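Local structure of prenylcyclase (Actinoplanes teichomyceticus, 6IJ1) at residues A66-L71 with E102-S107; D41-A46 with D90-G95; W96-A101 with P110-G115. The protein probably acts on isoprenoid substrates as a prenyltransferase or prenyl cyclase, the exact reaction being uncertain. One frame throughout, in Å; residues are numbered along the deposited sequence.

Contact 1 (A66-L71 with E102-S107); sequences AAMDLL and ELLGRS
M68 sends CG anti to its own backbone N (chi1 180°), out from helix 58-71 toward L104 and R106, while a bend at chi3 (59°) turns the guanidinium of R106 toward D69. Helix 91-104 ends in a Schellman motif: G105 takes up a positive phi, easy for glycine, its N bonds to E102 O at 3.2 Å, and R106 N probably bonds back to A101 O. The apolar half is M68 CB against L104 CD1 (3.6 Å), the side chains lying alongside with their ends pointing opposite ways. M68 CG then lies 3.5 Å from R106 NH1, approaching the guanidinium obliquely, so the CB-CG part of M68 lies between leucine and arginine, while SD and CE turn toward A101 and V97. At the exposed side NH1 of R106 gives D69 OD1 a salt-bridging hydrogen bond of 2.9 Å, with OD1 close to the guanidinium plane. Carboxylate and guanidinium planes stand 57° apart, and the direct bond runs through NH1, which meets OD1 nearly along its C-O bond. E109 forms a second salt bridge with R106 NE. A water also bridges the pair, donating to D69 OD1 at 3.2 Å and accepting from R106 NH2 at 2.8 Å.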
loop_
_atom_site.group_PDB
_atom_site.type_symbol
_atom_site.label_atom_id
_atom_site.label_comp_id
_atom_site.label_asym_id
_atom_site.label_seq_id
_atom_site.Cartn_x
_atom_site.Cartn_y
_atom_site.Cartn_z
ATOM N N ALA A 66 -14.017 9.202 -11.198
ATOM C CA ALA A 66 -14.635 8.184 -12.035
ATOM C C ALA A 66 -14.380 6.782 -11.475
ATOM O O ALA A 66 -15.257 5.917 -11.475
ATOM C CB ALA A 66 -14.109 8.343 -13.464
ATOM N N ALA A 67 -13.161 6.542 -10.973
ATOM C CA ALA A 67 -12.835 5.252 -10.381
ATOM C C ALA A 67 -13.637 4.975 -9.118
ATOM O O ALA A 67 -14.059 3.836 -8.879
ATOM C CB ALA A 67 -11.326 5.219 -10.056
ATOM N N MET A 68 -13.822 5.994 -8.260
ATOM C CA MET A 68 -14.675 5.798 -7.098
ATOM C C MET A 68 -16.076 5.365 -7.519
ATOM O O MET A 68 -16.624 4.418 -6.952
ATOM C CB MET A 68 -14.741 7.089 -6.277
ATOM C CG MET A 68 -15.622 6.954 -5.049
ATOM S SD MET A 68 -14.836 6.310 -3.544
ATOM C CE MET A 68 -15.161 4.599 -3.636
ATOM N N ASP A 69 -16.630 6.030 -8.555
ATOM C CA ASP A 69 -17.951 5.612 -9.046
ATOM C C ASP A 69 -17.961 4.180 -9.545
ATOM O O ASP A 69 -18.944 3.470 -9.349
ATOM C CB ASP A 69 -18.414 6.512 -10.186
ATOM C CG ASP A 69 -18.759 7.880 -9.734
ATOM O OD1 ASP A 69 -19.142 7.999 -8.550
ATOM O OD2 ASP A 69 -18.633 8.817 -10.559
ATOM N N LEU A 70 -16.859 3.721 -10.186
ATOM C CA LEU A 70 -16.787 2.332 -10.637
ATOM C C LEU A 70 -16.695 1.342 -9.485
ATOM O O LEU A 70 -17.164 0.199 -9.588
ATOM C CB LEU A 70 -15.548 2.125 -11.535
ATOM C CG LEU A 70 -15.442 2.844 -12.865
ATOM C CD1 LEU A 70 -14.074 2.583 -13.401
ATOM C CD2 LEU A 70 -16.503 2.339 -13.869
ATOM N N LEU A 71 -16.032 1.741 -8.387
ATOM C CA LEU A 71 -15.788 0.807 -7.321
ATOM C C LEU A 71 -17.017 0.556 -6.464
ATOM O O LEU A 71 -17.148 -0.509 -5.875
ATOM C CB LEU A 71 -14.658 1.344 -6.447
ATOM C CG LEU A 71 -13.253 1.196 -7.074
ATOM C CD1 LEU A 71 -12.350 2.148 -6.344
ATOM C CD2 LEU A 71 -12.800 -0.309 -6.933
ATOM N N GLU A 102 -12.747 8.474 1.757
ATOM C CA GLU A 102 -12.405 9.557 2.709
ATOM C C GLU A 102 -11.734 10.689 1.977
ATOM O O GLU A 102 -12.003 11.862 2.251
ATOM C CB GLU A 102 -11.517 9.003 3.845
ATOM C CG GLU A 102 -12.310 8.078 4.749
ATOM C CD GLU A 102 -11.693 7.837 6.142
ATOM O OE1 GLU A 102 -10.524 8.259 6.361
ATOM O OE2 GLU A 102 -12.359 7.217 7.006
ATOM N N LEU A 103 -10.819 10.377 1.047
ATOM C CA LEU A 103 -10.140 11.468 0.334
ATOM C C LEU A 103 -11.132 12.316 -0.457
ATOM O O LEU A 103 -10.905 13.517 -0.628
ATOM C CB LEU A 103 -9.063 10.900 -0.608
ATOM C CG LEU A 103 -7.872 10.268 0.094
ATOM C CD1 LEU A 103 -7.062 9.504 -0.930
ATOM C CD2 LEU A 103 -6.980 11.366 0.623
ATOM N N LEU A 104 -12.228 11.717 -0.914
ATOM C CA LEU A 104 -13.235 12.382 -1.733
ATOM C C LEU A 104 -14.398 12.941 -0.915
ATOM O O LEU A 104 -15.313 13.524 -1.494
ATOM C CB LEU A 104 -13.780 11.399 -2.778
ATOM C CG LEU A 104 -12.726 11.114 -3.869
ATOM C CD1 LEU A 104 -13.246 10.084 -4.867
ATOM C CD2 LEU A 104 -12.329 12.408 -4.642
ATOM N N GLY A 105 -14.412 12.766 0.386
ATOM C CA GLY A 105 -15.510 13.248 1.226
ATOM C C GLY A 105 -16.765 12.431 1.130
ATOM O O GLY A 105 -17.851 12.935 1.461
ATOM N N ARG A 106 -16.666 11.191 0.644
ATOM C CA ARG A 106 -17.833 10.367 0.361
ATOM C C ARG A 106 -18.009 9.235 1.351
ATOM O O ARG A 106 -18.907 8.392 1.192
ATOM C CB ARG A 106 -17.726 9.790 -1.053
ATOM C CG ARG A 106 -17.853 10.836 -2.123
ATOM C CD ARG A 106 -17.953 10.154 -3.486
ATOM N NE ARG A 106 -19.088 9.242 -3.572
ATOM C CZ ARG A 106 -19.399 8.524 -4.652
ATOM N NH1 ARG A 106 -18.639 8.634 -5.746
ATOM N NH2 ARG A 106 -20.440 7.703 -4.634
ATOM N N SER A 107 -17.185 9.182 2.411
ATOM C CA SER A 107 -17.205 8.036 3.311
ATOM C C SER A 107 -18.362 8.023 4.298
ATOM O O SER A 107 -18.500 7.028 5.008
ATOM C CB SER A 107 -15.875 7.925 4.088
ATOM O OG SER A 107 -15.792 9.011 5.004
HETATM O O HOH W 1 -21.428 6.407 -6.961
#

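Contact 2 (D41-A46 with D90-G95); sequences DDWITA and DADSTG
W43 and S93 meet where the first turns of helices 42-52 and 91-104 come together, the second of these helices carrying a side-chain N-cap at D90. The CB of W43 rests 3.5 Å from S93 OG, a close approach that a small residue permits. With CG anti to the backbone N (chi1 164°), the indole swings past the serine; its CG is 4.1 Å from OG, whose approach to the ring is oblique. Farther out, CD1 lies 3.5 Å from CD1 of W96, and NE1 comes to 4.3 Å from D92 OD2, too far to bond; that oxygen accepts from W96 NE1 instead. The CD1 methyl of I44 sits over the centre of one indole face, while Y34 and H328 extend the aromatic cluster. S93 suits its place because it serves the cap: OG donates to D90 OD1 (2.7 Å), and S93 N reaches D90 OD2 in a nearly straight bond (167°) from above the carboxylate plane. Replacing S93 with alanine would remove OG and is likely to leave D90 OD1 without this donor and a small gap beside W43 CB. D90 O is gripped twice, T94 OG1 (2.7 Å) and T94 N arriving from opposite faces of its plane.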
loop_
_atom_site.group_PDB
_atom_site.type_symbol
_atom_site.label_atom_id
_atom_site.label_comp_id
_atom_site.label_asym_id
_atom_site.label_seq_id
_atom_site.Cartn_x
_atom_site.Cartn_y
_atom_site.Cartn_z
ATOM N N ASP A 41 -7.900 -5.721 -10.141
ATOM C CA ASP A 41 -8.697 -4.568 -10.627
ATOM C C ASP A 41 -9.067 -3.635 -9.466
ATOM O O ASP A 41 -8.596 -2.518 -9.462
ATOM C CB ASP A 41 -9.915 -4.976 -11.463
ATOM C CG ASP A 41 -10.715 -6.146 -10.924
ATOM O OD1 ASP A 41 -10.670 -6.403 -9.724
ATOM O OD2 ASP A 41 -11.397 -6.774 -11.732
ATOM N N ASP A 42 -9.860 -4.109 -8.507
ATOM C CA ASP A 42 -10.366 -3.230 -7.415
ATOM C C ASP A 42 -9.231 -2.630 -6.574
ATOM O O ASP A 42 -9.227 -1.428 -6.366
ATOM C CB ASP A 42 -11.435 -3.946 -6.591
ATOM C CG ASP A 42 -12.666 -4.275 -7.418
ATOM O OD1 ASP A 42 -12.776 -3.762 -8.521
ATOM O OD2 ASP A 42 -13.490 -5.030 -6.934
ATOM N N TRP A 43 -8.329 -3.465 -6.075
ATOM C CA TRP A 43 -7.221 -2.964 -5.266
ATOM C C TRP A 43 -6.438 -1.907 -6.027
ATOM O O TRP A 43 -6.245 -0.775 -5.556
ATOM C CB TRP A 43 -6.342 -4.135 -4.834
ATOM C CG TRP A 43 -4.984 -3.696 -4.343
ATOM C CD1 TRP A 43 -4.674 -2.629 -3.501
ATOM C CD2 TRP A 43 -3.728 -4.324 -4.648
ATOM N NE1 TRP A 43 -3.311 -2.591 -3.274
ATOM C CE2 TRP A 43 -2.722 -3.620 -3.972
ATOM C CE3 TRP A 43 -3.374 -5.424 -5.451
ATOM C CZ2 TRP A 43 -1.353 -3.964 -4.060
ATOM C CZ3 TRP A 43 -2.018 -5.790 -5.519
ATOM C CH2 TRP A 43 -1.016 -5.050 -4.855
ATOM N N ILE A 44 -5.971 -2.242 -7.243
ATOM C CA ILE A 44 -5.112 -1.308 -7.967
ATOM C C ILE A 44 -5.871 -0.065 -8.397
ATOM O O ILE A 44 -5.316 1.033 -8.379
ATOM C CB ILE A 44 -4.479 -2.042 -9.180
ATOM C CG1 ILE A 44 -3.490 -3.087 -8.651
ATOM C CG2 ILE A 44 -3.775 -1.100 -10.151
ATOM C CD1 ILE A 44 -2.260 -2.479 -7.877
ATOM N N THR A 45 -7.136 -0.217 -8.832
ATOM C CA THR A 45 -7.923 0.960 -9.176
ATOM C C THR A 45 -8.041 1.908 -7.991
ATOM O O THR A 45 -7.868 3.114 -8.156
ATOM C CB THR A 45 -9.305 0.489 -9.649
ATOM O OG1 THR A 45 -9.166 -0.218 -10.900
ATOM C CG2 THR A 45 -10.246 1.667 -9.881
ATOM N N ALA A 46 -8.389 1.363 -6.819
ATOM C CA ALA A 46 -8.495 2.197 -5.618
ATOM C C ALA A 46 -7.157 2.858 -5.288
ATOM O O ALA A 46 -7.104 4.039 -4.934
ATOM C CB ALA A 46 -8.977 1.378 -4.443
ATOM N N ASP A 90 -10.732 -8.920 0.989
ATOM C CA ASP A 90 -9.678 -8.806 1.987
ATOM C C ASP A 90 -9.663 -7.387 2.559
ATOM O O ASP A 90 -10.207 -6.434 1.969
ATOM C CB ASP A 90 -8.295 -9.128 1.394
ATOM C CG ASP A 90 -7.807 -8.042 0.474
ATOM O OD1 ASP A 90 -8.099 -8.056 -0.750
ATOM O OD2 ASP A 90 -7.068 -7.166 0.991
ATOM N N ALA A 91 -9.116 -7.302 3.766
ATOM C CA ALA A 91 -9.135 -6.013 4.494
ATOM C C ALA A 91 -8.292 -4.960 3.832
ATOM O O ALA A 91 -8.592 -3.766 3.955
ATOM C CB ALA A 91 -8.624 -6.219 5.930
ATOM N N ASP A 92 -7.187 -5.335 3.165
ATOM C CA ASP A 92 -6.371 -4.273 2.574
ATOM C C ASP A 92 -7.080 -3.630 1.374
ATOM O O ASP A 92 -7.201 -2.411 1.308
ATOM C CB ASP A 92 -5.001 -4.853 2.168
ATOM C CG ASP A 92 -3.960 -3.769 1.949
ATOM O OD1 ASP A 92 -3.775 -2.917 2.845
ATOM O OD2 ASP A 92 -3.382 -3.713 0.831
ATOM N N SER A 93 -7.564 -4.430 0.416
ATOM C CA SER A 93 -8.292 -3.876 -0.717
ATOM C C SER A 93 -9.497 -3.024 -0.250
ATOM O O SER A 93 -9.726 -1.910 -0.740
ATOM C CB SER A 93 -8.809 -5.012 -1.649
ATOM O OG SER A 93 -7.699 -5.804 -2.091
ATOM N N THR A 94 -10.242 -3.544 0.742
ATOM C CA THR A 94 -11.373 -2.804 1.289
ATOM C C THR A 94 -10.894 -1.483 1.865
ATOM O O THR A 94 -11.508 -0.441 1.639
ATOM C CB THR A 94 -12.034 -3.645 2.346
ATOM O OG1 THR A 94 -12.465 -4.890 1.706
ATOM C CG2 THR A 94 -13.207 -2.946 3.004
ATOM N N GLY A 95 -9.776 -1.525 2.586
ATOM C CA GLY A 95 -9.248 -0.281 3.163
ATOM C C GLY A 95 -8.858 0.734 2.104
ATOM O O GLY A 95 -9.102 1.943 2.280
#

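Contact 3 (W96-A101 with P110-G115); sequences WVLRLA and PWARPG
L98 and A101 of helix 91-104 meet W111, A112 and G115 almost entirely through carbon. The two leucine methyls divide the work. CD2 sits in a corner, 3.9 Å from both W111 CZ3 and A112 CB, with leucine and tryptophan side chains running past each other in opposite directions. A101 CB presses obliquely on the far end of the indole, 3.6 Å from CH2 and 4.0 Å from CZ2, so a bare methyl is enough where the broad ring fills most of the distance. M68 of helix 58-71 packs against the same indole, extending the apolar layer to a third helix. W111 reaches this far by placing CG between its backbone N and carbonyl carbon (chi1 58°), a crowded position for a first torsion, and CB of A112 lies above one face of the ring, toward the rim.

The helices run nearly antiparallel after a short connection, forming an alpha-alpha hairpin of the kind repeated in the alpha/alpha toroids of terpenoid cyclases, with which this helical chain is consistent.

Side chain meets backbone at G115. L98 CD1 lies 3.9 Å from G115 C, and a CB there would stand only 3.3 Å from that methyl and also crowd A112 O, consistent with glycine at this place.

The polar atoms of W111 find partners outside the two segments: NE1 donates to E109 OE1 and O accepts from Q75 NE2.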
loop_
_atom_site.group_PDB
_atom_site.type_symbol
_atom_site.label_atom_id
_atom_site.label_comp_id
_atom_site.label_asym_id
_atom_site.label_seq_id
_atom_site.Cartn_x
_atom_site.Cartn_y
_atom_site.Cartn_z
ATOM N N TRP A 96 -8.275 0.307 0.973
ATOM C CA TRP A 96 -7.952 1.277 -0.067
ATOM C C TRP A 96 -9.205 1.925 -0.676
ATOM O O TRP A 96 -9.154 3.094 -1.039
ATOM C CB TRP A 96 -7.085 0.688 -1.220
ATOM C CG TRP A 96 -5.729 0.286 -0.727
ATOM C CD1 TRP A 96 -5.262 -0.987 -0.504
ATOM C CD2 TRP A 96 -4.686 1.173 -0.355
ATOM N NE1 TRP A 96 -3.982 -0.935 0.025
ATOM C CE2 TRP A 96 -3.614 0.379 0.153
ATOM C CE3 TRP A 96 -4.570 2.569 -0.368
ATOM C CZ2 TRP A 96 -2.436 0.937 0.626
ATOM C CZ3 TRP A 96 -3.386 3.152 0.112
ATOM C CH2 TRP A 96 -2.338 2.312 0.620
ATOM N N VAL A 97 -10.307 1.151 -0.848
ATOM C CA VAL A 97 -11.540 1.747 -1.358
ATOM C C VAL A 97 -12.077 2.760 -0.366
ATOM O O VAL A 97 -12.478 3.867 -0.763
ATOM C CB VAL A 97 -12.568 0.648 -1.664
ATOM C CG1 VAL A 97 -13.863 1.344 -2.172
ATOM C CG2 VAL A 97 -11.980 -0.301 -2.729
ATOM N N LEU A 98 -12.144 2.387 0.913
ATOM C CA LEU A 98 -12.659 3.358 1.912
ATOM C C LEU A 98 -11.733 4.566 2.050
ATOM O O LEU A 98 -12.213 5.699 2.243
ATOM C CB LEU A 98 -12.843 2.688 3.264
ATOM C CG LEU A 98 -13.950 1.592 3.230
ATOM C CD1 LEU A 98 -13.863 0.654 4.376
ATOM C CD2 LEU A 98 -15.329 2.356 3.272
ATOM N N ARG A 99 -10.421 4.386 1.870
ATOM C CA ARG A 99 -9.536 5.552 1.854
ATOM C C ARG A 99 -9.847 6.499 0.707
ATOM O O ARG A 99 -9.828 7.719 0.894
ATOM C CB ARG A 99 -8.079 5.080 1.764
ATOM C CG ARG A 99 -7.076 6.226 1.592
ATOM C CD ARG A 99 -5.660 5.695 1.725
ATOM N NE ARG A 99 -4.702 6.632 1.103
ATOM C CZ ARG A 99 -4.062 7.578 1.768
ATOM N NH1 ARG A 99 -4.279 7.749 3.080
ATOM N NH2 ARG A 99 -3.216 8.347 1.093
ATOM N N LEU A 100 -10.111 5.970 -0.492
ATOM C CA LEU A 100 -10.500 6.812 -1.612
ATOM C C LEU A 100 -11.768 7.594 -1.263
ATOM O O LEU A 100 -11.836 8.807 -1.543
ATOM C CB LEU A 100 -10.707 5.946 -2.858
ATOM C CG LEU A 100 -11.103 6.724 -4.115
ATOM C CD1 LEU A 100 -10.091 7.779 -4.561
ATOM C CD2 LEU A 100 -11.333 5.659 -5.191
ATOM N N ALA A 101 -12.728 6.900 -0.633
ATOM C CA ALA A 101 -13.941 7.598 -0.195
ATOM C C ALA A 101 -13.637 8.708 0.790
ATOM O O ALA A 101 -14.207 9.803 0.672
ATOM C CB ALA A 101 -14.908 6.580 0.403
ATOM N N PRO A 110 -24.049 5.440 2.811
ATOM C CA PRO A 110 -24.359 4.235 3.587
ATOM C C PRO A 110 -23.641 2.964 3.147
ATOM O O PRO A 110 -23.493 2.097 3.998
ATOM C CB PRO A 110 -25.897 4.058 3.384
ATOM C CG PRO A 110 -26.367 5.469 3.246
ATOM C CD PRO A 110 -25.291 6.189 2.451
ATOM N N TRP A 111 -23.179 2.873 1.891
ATOM C CA TRP A 111 -22.414 1.678 1.518
ATOM C C TRP A 111 -21.114 1.578 2.313
ATOM O O TRP A 111 -20.563 0.481 2.429
ATOM C CB TRP A 111 -22.124 1.681 0.017
ATOM C CG TRP A 111 -21.364 2.898 -0.462
ATOM C CD1 TRP A 111 -21.867 4.040 -1.046
ATOM C CD2 TRP A 111 -19.930 3.074 -0.382
ATOM N NE1 TRP A 111 -20.809 4.927 -1.321
ATOM C CE2 TRP A 111 -19.623 4.338 -0.932
ATOM C CE3 TRP A 111 -18.880 2.245 0.091
ATOM C CZ2 TRP A 111 -18.247 4.828 -0.988
ATOM C CZ3 TRP A 111 -17.545 2.709 0.027
ATOM C CH2 TRP A 111 -17.265 3.992 -0.498
ATOM N N ALA A 112 -20.636 2.687 2.899
ATOM C CA ALA A 112 -19.415 2.517 3.710
ATOM C C ALA A 112 -19.657 1.690 4.968
ATOM O O ALA A 112 -18.753 1.005 5.452
ATOM C CB ALA A 112 -18.847 3.889 4.074
ATOM N N ARG A 113 -20.878 1.685 5.538
ATOM C CA ARG A 113 -21.071 0.956 6.790
ATOM C C ARG A 113 -20.745 -0.539 6.688
ATOM O O ARG A 113 -20.041 -1.056 7.576
ATOM C CB ARG A 113 -22.519 1.192 7.284
ATOM C CG ARG A 113 -22.805 0.495 8.573
ATOM C CD ARG A 113 -24.318 0.261 8.726
ATOM N NE ARG A 113 -24.846 1.289 9.608
ATOM C CZ ARG A 113 -26.122 1.414 9.995
ATOM N NH1 ARG A 113 -27.055 0.565 9.585
ATOM N NH2 ARG A 113 -26.463 2.416 10.807
ATOM N N PRO A 114 -21.257 -1.291 5.698
ATOM C CA PRO A 114 -20.848 -2.707 5.593
ATOM C C PRO A 114 -19.354 -2.849 5.341
ATOM O O PRO A 114 -18.766 -3.867 5.732
ATOM C CB PRO A 114 -21.642 -3.236 4.384
ATOM C CG PRO A 114 -22.579 -2.231 4.008
ATOM C CD PRO A 114 -22.254 -0.921 4.677
ATOM N N GLY A 115 -18.724 -1.814 4.769
ATOM C CA GLY A 115 -17.252 -1.805 4.680
ATOM C C GLY A 115 -16.573 -1.672 6.030
ATOM O O GLY A 115 -15.633 -2.423 6.355
#

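Overall arrangement
Helix 91-104 takes part in all three contacts: its first turns in contact 2, its middle in contact 3, its C-terminal end in contact 1. Contact 2 is buried, its centre about 9 Å from that of the chain, and there polar groups serve capping and aromatic rings gather. Contact 3, about 16 Å out, is also buried but is apolar packing within a helical hairpin. Contact 1, about 17 Å out, is only partly buried and adds a salt bridge and water at its exposed side. M68 joins contacts 1 and 3 through A101 and V97, L71 joins 1 and 2 by packing on D42 and A46, and W96 joins 2 and 3 against W43.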